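Local coordinates for protein cysteine desulfurase (PDB 5B89) that probably catalyses the pyridoxal-phosphate-dependent removal of sulfur from L-cysteine, handing it to a sulfur carrier and releasing L-alanine, at residues 177-182 with 206-211; 100-105 with 242-247. All blocks are in the same frame, centred on the assembly; numbering follows the deposited sequence.

Interaction 1: residues 177-182 with 206-211; sequences LVAVQH and IFVVDA. With PLP (pyridoxal-5'-phosphate), chain G.
Parallel strands 177-181 and 206-210, the two strands of a beta-alpha-beta unit closed through helix 193-203, meet in the large sheet of the PLP-binding domain. Val178 and Val180 each give N-H to one carbonyl of the partner strand and take an N-H on their own O: Val178 N reaches Ile206 O at 2.8 Å and Asp210 N reaches Val180 O at 2.9 Å. The last bond, His182 N to Asp210 O, comes from His182, just past the end of its strand.

On the face of Leu177 and Ala179, CD1 of Leu177 packs on Val208 CG2 (3.9 Å), and Val208 in turn lies against Leu110 and Val113 of helix 106-117. Beta-branched valines suit this buried, extended backbone. On the other face, Phe207 has CG anti to its N (chi1 -165°), which brings the ring toward strand 177-181; Val178 CG1 meets its edge in plane, 3.9 Å from CD1, while Val180 CG2 approaches CZ obliquely at 3.8 Å. Helix 193-203 of the crossover covers this ring.

As in fold-type I PLP enzymes, the strand end carries the aspartate facing the pyridine nitrogen: Asp210 OD2 stands 2.6 Å from PLP N1. Its other oxygen, OD1, accepts the Ala212 N-H, which helps fix the carboxylate's rotation. An asparagine here would probably leave N1 facing a neutral amide, without the carboxylate beside it.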
loop_
_atom_site.group_PDB
_atom_site.type_symbol
_atom_site.label_atom_id
_atom_site.label_comp_id
_atom_site.label_asym_id
_atom_site.label_seq_id
_atom_site.Cartn_x
_atom_site.Cartn_y
_atom_site.Cartn_z
ATOM N N LEU B 177 25.379 -0.611 10.332
ATOM C CA LEU B 177 23.969 -1.098 10.353
ATOM C C LEU B 177 24.058 -2.625 10.208
ATOM O O LEU B 177 24.854 -3.153 9.450
ATOM C CB LEU B 177 23.200 -0.435 9.240
ATOM C CG LEU B 177 21.668 -0.801 9.175
ATOM C CD1 LEU B 177 20.841 0.404 8.713
ATOM C CD2 LEU B 177 21.401 -1.992 8.298
ATOM N N VAL B 178 23.131 -3.242 10.917
ATOM C CA VAL B 178 22.957 -4.718 10.954
ATOM C C VAL B 178 21.468 -4.949 10.608
ATOM O O VAL B 178 20.606 -4.369 11.336
ATOM C CB VAL B 178 23.290 -5.280 12.267
ATOM C CG1 VAL B 178 23.036 -6.782 12.339
ATOM C CG2 VAL B 178 24.762 -5.056 12.689
ATOM N N ALA B 179 21.209 -5.792 9.625
ATOM C CA ALA B 179 19.857 -6.149 9.253
ATOM C C ALA B 179 19.696 -7.653 9.298
ATOM O O ALA B 179 20.400 -8.348 8.651
ATOM C CB ALA B 179 19.532 -5.635 7.876
ATOM N N VAL B 180 18.738 -8.127 10.068
ATOM C CA VAL B 180 18.522 -9.567 10.145
ATOM C C VAL B 180 17.048 -9.944 10.168
ATOM O O VAL B 180 16.210 -9.228 10.625
ATOM C CB VAL B 180 19.186 -10.198 11.373
ATOM C CG1 VAL B 180 20.689 -9.876 11.403
ATOM C CG2 VAL B 180 18.515 -9.714 12.618
ATOM N N GLN B 181 16.793 -11.147 9.688
ATOM C CA GLN B 181 15.473 -11.667 9.727
ATOM C C GLN B 181 15.312 -12.341 11.081
ATOM O O GLN B 181 16.194 -12.862 11.596
ATOM C CB GLN B 181 15.264 -12.691 8.618
ATOM C CG GLN B 181 16.037 -13.943 8.840
ATOM C CD GLN B 181 16.134 -14.863 7.640
ATOM O OE1 GLN B 181 15.627 -14.599 6.584
ATOM N NE2 GLN B 181 16.781 -15.956 7.848
ATOM N N HIS B 182 14.140 -12.272 11.651
ATOM C CA HIS B 182 13.842 -12.981 12.844
ATOM C C HIS B 182 13.697 -14.474 12.592
ATOM O O HIS B 182 14.228 -15.339 13.350
ATOM C CB HIS B 182 12.586 -12.390 13.482
ATOM C CG HIS B 182 12.285 -12.779 14.838
ATOM N ND1 HIS B 182 11.257 -12.178 15.560
ATOM C CD2 HIS B 182 12.802 -13.721 15.676
ATOM C CE1 HIS B 182 11.179 -12.693 16.761
ATOM N NE2 HIS B 182 12.107 -13.632 16.854
ATOM N N ILE B 206 23.257 0.379 14.038
ATOM C CA ILE B 206 21.787 0.458 13.874
ATOM C C ILE B 206 21.287 -1.008 13.645
ATOM O O ILE B 206 21.913 -1.703 12.870
ATOM C CB ILE B 206 21.419 1.340 12.756
ATOM C CG1 ILE B 206 21.846 2.789 13.075
ATOM C CG2 ILE B 206 19.869 1.238 12.461
ATOM C CD1 ILE B 206 21.812 3.663 11.861
ATOM N N PHE B 207 20.220 -1.377 14.342
ATOM C CA PHE B 207 19.660 -2.755 14.248
ATOM C C PHE B 207 18.242 -2.763 13.561
ATOM O O PHE B 207 17.351 -2.169 14.136
ATOM C CB PHE B 207 19.637 -3.342 15.637
ATOM C CG PHE B 207 19.440 -4.875 15.654
ATOM C CD1 PHE B 207 20.266 -5.706 14.920
ATOM C CD2 PHE B 207 18.412 -5.399 16.415
ATOM C CE1 PHE B 207 20.062 -7.100 14.990
ATOM C CE2 PHE B 207 18.188 -6.747 16.476
ATOM C CZ PHE B 207 19.017 -7.607 15.799
ATOM N N VAL B 208 18.214 -3.432 12.480
ATOM C CA VAL B 208 16.992 -3.574 11.658
ATOM C C VAL B 208 16.532 -5.017 11.689
ATOM O O VAL B 208 17.312 -5.926 11.367
ATOM C CB VAL B 208 17.287 -3.152 10.269
ATOM C CG1 VAL B 208 16.045 -3.229 9.347
ATOM C CG2 VAL B 208 17.881 -1.753 10.136
ATOM N N VAL B 209 15.250 -5.202 12.014
ATOM C CA VAL B 209 14.700 -6.571 12.167
ATOM C C VAL B 209 13.576 -6.763 11.072
ATOM O O VAL B 209 12.593 -6.005 11.060
ATOM C CB VAL B 209 14.138 -6.862 13.526
ATOM C CG1 VAL B 209 13.579 -8.256 13.645
ATOM C CG2 VAL B 209 15.219 -6.663 14.593
ATOM N N ASP B 210 13.721 -7.790 10.264
ATOM C CA ASP B 210 12.667 -8.255 9.346
ATOM C C ASP B 210 11.869 -9.283 10.100
ATOM O O ASP B 210 12.301 -10.465 10.262
ATOM C CB ASP B 210 13.270 -8.839 8.047
ATOM C CG ASP B 210 12.259 -9.545 7.107
ATOM O OD1 ASP B 210 11.093 -9.626 7.539
ATOM O OD2 ASP B 210 12.715 -10.113 6.068
ATOM N N ALA B 211 10.685 -8.903 10.630
ATOM C CA ALA B 211 9.810 -9.721 11.436
ATOM C C ALA B 211 8.632 -10.253 10.570
ATOM O O ALA B 211 7.605 -10.637 11.169
ATOM C CB ALA B 211 9.362 -8.984 12.661
HETATM N N1 PLP G . 10.837 -11.232 4.711
HETATM C C2 PLP G . 10.467 -12.471 5.138
HETATM C C2A PLP G . 11.303 -13.234 6.141
HETATM C C3 PLP G . 9.301 -13.011 4.566
HETATM O O3 PLP G . 8.884 -14.240 4.960
HETATM C C4 PLP G . 8.526 -12.244 3.659
HETATM C C4A PLP G . 7.262 -12.932 3.009
HETATM C C5 PLP G . 8.961 -10.930 3.346
HETATM C C6 PLP G . 10.136 -10.427 3.860
HETATM C C5A PLP G . 8.154 -10.122 2.334
HETATM O O4P PLP G . 6.852 -9.805 2.912
HETATM P P PLP G . 5.928 -9.057 1.919
HETATM O O1P PLP G . 4.682 -8.929 2.656
HETATM O O2P PLP G . 5.798 -9.983 0.707
HETATM O O3P PLP G . 6.575 -7.809 1.538
#

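Interaction 2: residues 100-105 with 242-247. With PLP (pyridoxal-5'-phosphate), chain G.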
loop_
_atom_site.group_PDB
_atom_site.type_symbol
_atom_site.label_atom_id
_atom_site.label_comp_id
_atom_site.label_asym_id
_atom_site.label_seq_id
_atom_site.Cartn_x
_atom_site.Cartn_y
_atom_site.Cartn_z
ATOM N N ILE B 100 5.053 4.034 14.964
ATOM C CA ILE B 100 4.427 3.110 13.975
ATOM C C ILE B 100 4.066 3.806 12.692
ATOM O O ILE B 100 3.312 4.805 12.761
ATOM C CB ILE B 100 3.230 2.406 14.550
ATOM C CG1 ILE B 100 3.545 1.585 15.837
ATOM C CG2 ILE B 100 2.484 1.590 13.520
ATOM C CD1 ILE B 100 4.568 0.532 15.546
ATOM N N VAL B 101 4.622 3.343 11.567
ATOM C CA VAL B 101 4.286 3.875 10.226
ATOM C C VAL B 101 3.620 2.735 9.454
ATOM O O VAL B 101 4.115 1.606 9.405
ATOM C CB VAL B 101 5.528 4.335 9.516
ATOM C CG1 VAL B 101 5.355 4.776 8.044
ATOM C CG2 VAL B 101 6.232 5.505 10.281
ATOM N N PHE B 102 2.512 3.019 8.769
ATOM C CA PHE B 102 1.906 2.056 7.890
ATOM C C PHE B 102 2.456 2.178 6.491
ATOM O O PHE B 102 2.606 3.246 5.903
ATOM C CB PHE B 102 0.383 2.200 7.897
ATOM C CG PHE B 102 -0.261 1.805 9.191
ATOM C CD1 PHE B 102 -0.176 0.484 9.597
ATOM C CD2 PHE B 102 -0.981 2.689 9.992
ATOM C CE1 PHE B 102 -0.752 0.067 10.783
ATOM C CE2 PHE B 102 -1.586 2.244 11.156
ATOM C CZ PHE B 102 -1.533 0.951 11.538
ATOM N N THR B 103 2.715 1.009 5.928
ATOM C CA THR B 103 3.229 0.800 4.589
ATOM C C THR B 103 2.360 -0.235 3.872
ATOM O O THR B 103 1.368 -0.613 4.372
ATOM C CB THR B 103 4.674 0.249 4.636
ATOM O OG1 THR B 103 4.656 -1.027 5.240
ATOM C CG2 THR B 103 5.539 1.162 5.463
ATOM N N LYS B 104 2.784 -0.679 2.697
ATOM C CA LYS B 104 1.981 -1.689 1.997
ATOM C C LYS B 104 2.334 -3.122 2.345
ATOM O O LYS B 104 1.558 -3.985 2.206
ATOM C CB LYS B 104 1.962 -1.496 0.464
ATOM C CG LYS B 104 3.025 -2.197 -0.285
ATOM C CD LYS B 104 2.737 -2.213 -1.785
ATOM C CE LYS B 104 2.979 -0.815 -2.286
ATOM N NZ LYS B 104 4.374 -0.340 -1.958
ATOM N N ASN B 105 3.549 -3.311 2.805
ATOM C CA ASN B 105 4.077 -4.626 3.144
ATOM C C ASN B 105 5.481 -4.504 3.747
ATOM O O ASN B 105 6.009 -3.458 3.810
ATOM C CB ASN B 105 4.112 -5.563 1.906
ATOM C CG ASN B 105 4.895 -4.988 0.732
ATOM O OD1 ASN B 105 5.805 -4.275 0.877
ATOM N ND2 ASN B 105 4.447 -5.324 -0.444
ATOM N N THR B 242 -4.381 -8.036 2.925
ATOM C CA THR B 242 -3.245 -7.650 2.101
ATOM C C THR B 242 -3.182 -6.135 2.054
ATOM O O THR B 242 -4.083 -5.398 2.448
ATOM C CB THR B 242 -3.373 -8.266 0.706
ATOM O OG1 THR B 242 -4.592 -7.766 0.082
ATOM C CG2 THR B 242 -3.425 -9.746 0.762
ATOM N N GLY B 243 -2.057 -5.621 1.600
ATOM C CA GLY B 243 -1.885 -4.217 1.412
ATOM C C GLY B 243 -1.590 -3.356 2.615
ATOM O O GLY B 243 -1.627 -2.138 2.568
ATOM N N ILE B 244 -1.231 -4.052 3.740
ATOM C CA ILE B 244 -0.859 -3.285 4.940
ATOM C C ILE B 244 0.366 -3.880 5.577
ATOM O O ILE B 244 0.431 -5.059 5.916
ATOM C CB ILE B 244 -2.054 -3.205 5.944
ATOM C CG1 ILE B 244 -1.798 -2.203 7.040
ATOM C CG2 ILE B 244 -2.534 -4.539 6.445
ATOM C CD1 ILE B 244 -1.863 -0.753 6.628
ATOM N N GLY B 245 1.338 -3.081 5.698
ATOM C CA GLY B 245 2.567 -3.411 6.416
ATOM C C GLY B 245 2.820 -2.413 7.495
ATOM O O GLY B 245 2.236 -1.332 7.573
ATOM N N VAL B 246 3.837 -2.724 8.312
ATOM C CA VAL B 246 4.260 -1.852 9.415
ATOM C C VAL B 246 5.757 -1.629 9.335
ATOM O O VAL B 246 6.500 -2.541 9.024
ATOM C CB VAL B 246 3.844 -2.482 10.762
ATOM C CG1 VAL B 246 4.470 -1.694 11.932
ATOM C CG2 VAL B 246 2.370 -2.579 10.907
ATOM N N LEU B 247 6.131 -0.381 9.572
ATOM C CA LEU B 247 7.505 0.006 9.815
ATOM C C LEU B 247 7.553 0.689 11.175
ATOM O O LEU B 247 6.949 1.755 11.400
ATOM C CB LEU B 247 8.073 0.889 8.754
ATOM C CG LEU B 247 9.528 1.449 9.022
ATOM C CD1 LEU B 247 10.448 0.321 9.161
ATOM C CD2 LEU B 247 9.893 2.433 7.945
HETATM N N1 PLP G . 10.837 -11.232 4.711
HETATM C C2 PLP G . 10.467 -12.471 5.138
HETATM C C2A PLP G . 11.303 -13.234 6.141
HETATM C C3 PLP G . 9.301 -13.011 4.566
HETATM O O3 PLP G . 8.884 -14.240 4.960
HETATM C C4 PLP G . 8.526 -12.244 3.659
HETATM C C4A PLP G . 7.262 -12.932 3.009
HETATM C C5 PLP G . 8.961 -10.930 3.346
HETATM C C6 PLP G . 10.136 -10.427 3.860
HETATM C C5A PLP G . 8.154 -10.122 2.334
HETATM O O4P PLP G . 6.852 -9.805 2.912
HETATM P P PLP G . 5.928 -9.057 1.919
HETATM O O1P PLP G . 4.682 -8.929 2.656
HETATM O O2P PLP G . 5.798 -9.983 0.707
HETATM O O3P PLP G . 6.575 -7.809 1.538
HETATM O O HOH W 1 -0.379 0.854 2.594
HETATM O O HOH W 2 0.529 -6.475 0.965
#
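Ile100 opens strand 100-103, an outermost strand of the seven-stranded mixed sheet in this PLP-dependent, aminotransferase-like fold, and its CG2 touches CG1 of Val246 on the antiparallel neighbour 245-249. Val101 forms a hydrogen-bonded pair with Leu247, its N reaching Leu247 O at 2.8 Å and its O taking the Leu247 N-H in return.

Phe102 faces Val246 in a non-hydrogen-bonded pair. The ring stands alongside Val246 CG2, and Ile244 CD1 comes obliquely to 3.6 Å from its CD1. Gly245 O sits at the ring edge in plane, also 3.6 Å from CD1. The large aromatic fills the space between strand and helices, against Arg86 of helix 73-93 and Ala294 of helix 291-307; Val246 and Ile244 lie on Leu297 of the latter.

Thr103 pairs with Gly245 through two backbone bonds. Its N-H points almost straight at Gly245 O (178°), yet the donor lies 51° above that carbonyl's plane. OG1, set between its own N and carbonyl carbon (chi1 64°), rests 3.2 Å from Gly245 C and bonds to Ser109 OG. A CB on Gly245 would clash with this hydroxyl and with Asn105 CA, which explains the glycine. The backbone angles of Gly243 also call for glycine; a water accepts its N-H, the water oxygen 2.8 Å from Gly243 N, and lies 3.0 Å from Lys104 O.

The bond to CB of Lys104 points away from 242-247, and its NZ forms salt bridges with Glu108 of its own chain and Glu108 of the second subunit. Asn105 is the N-cap of helix 106-117. Its amide offers both an acceptor, OD1, which caps Glu108 N, and a donor, ND2, which reaches Thr288 O of the second subunit, while Asn105 CB lies 3.4 Å from PLP O3P.

Overall arrangement
After strand 38-39 and helices 50-62 and 73-93, the chain lays down strand 100-103, the first strand of the large sheet in sequence, runs through helix 106-117, and later adds strands 177-181 and 206-210, whose pairing in interaction 1 closes a short loop around helix 193-203. Only after strand 229-233 does residue range 242-247 return to strand 100-103, so interaction 2 closes a much longer loop with interaction 1 nested inside it. In their shared sheet, strand 229-233 lies between 206-210 and 245-249. Their centres are about 17 Å apart, but both reach one PLP: interaction 1 at the pyridine nitrogen, interaction 2 at the phosphate, near the subunit interface.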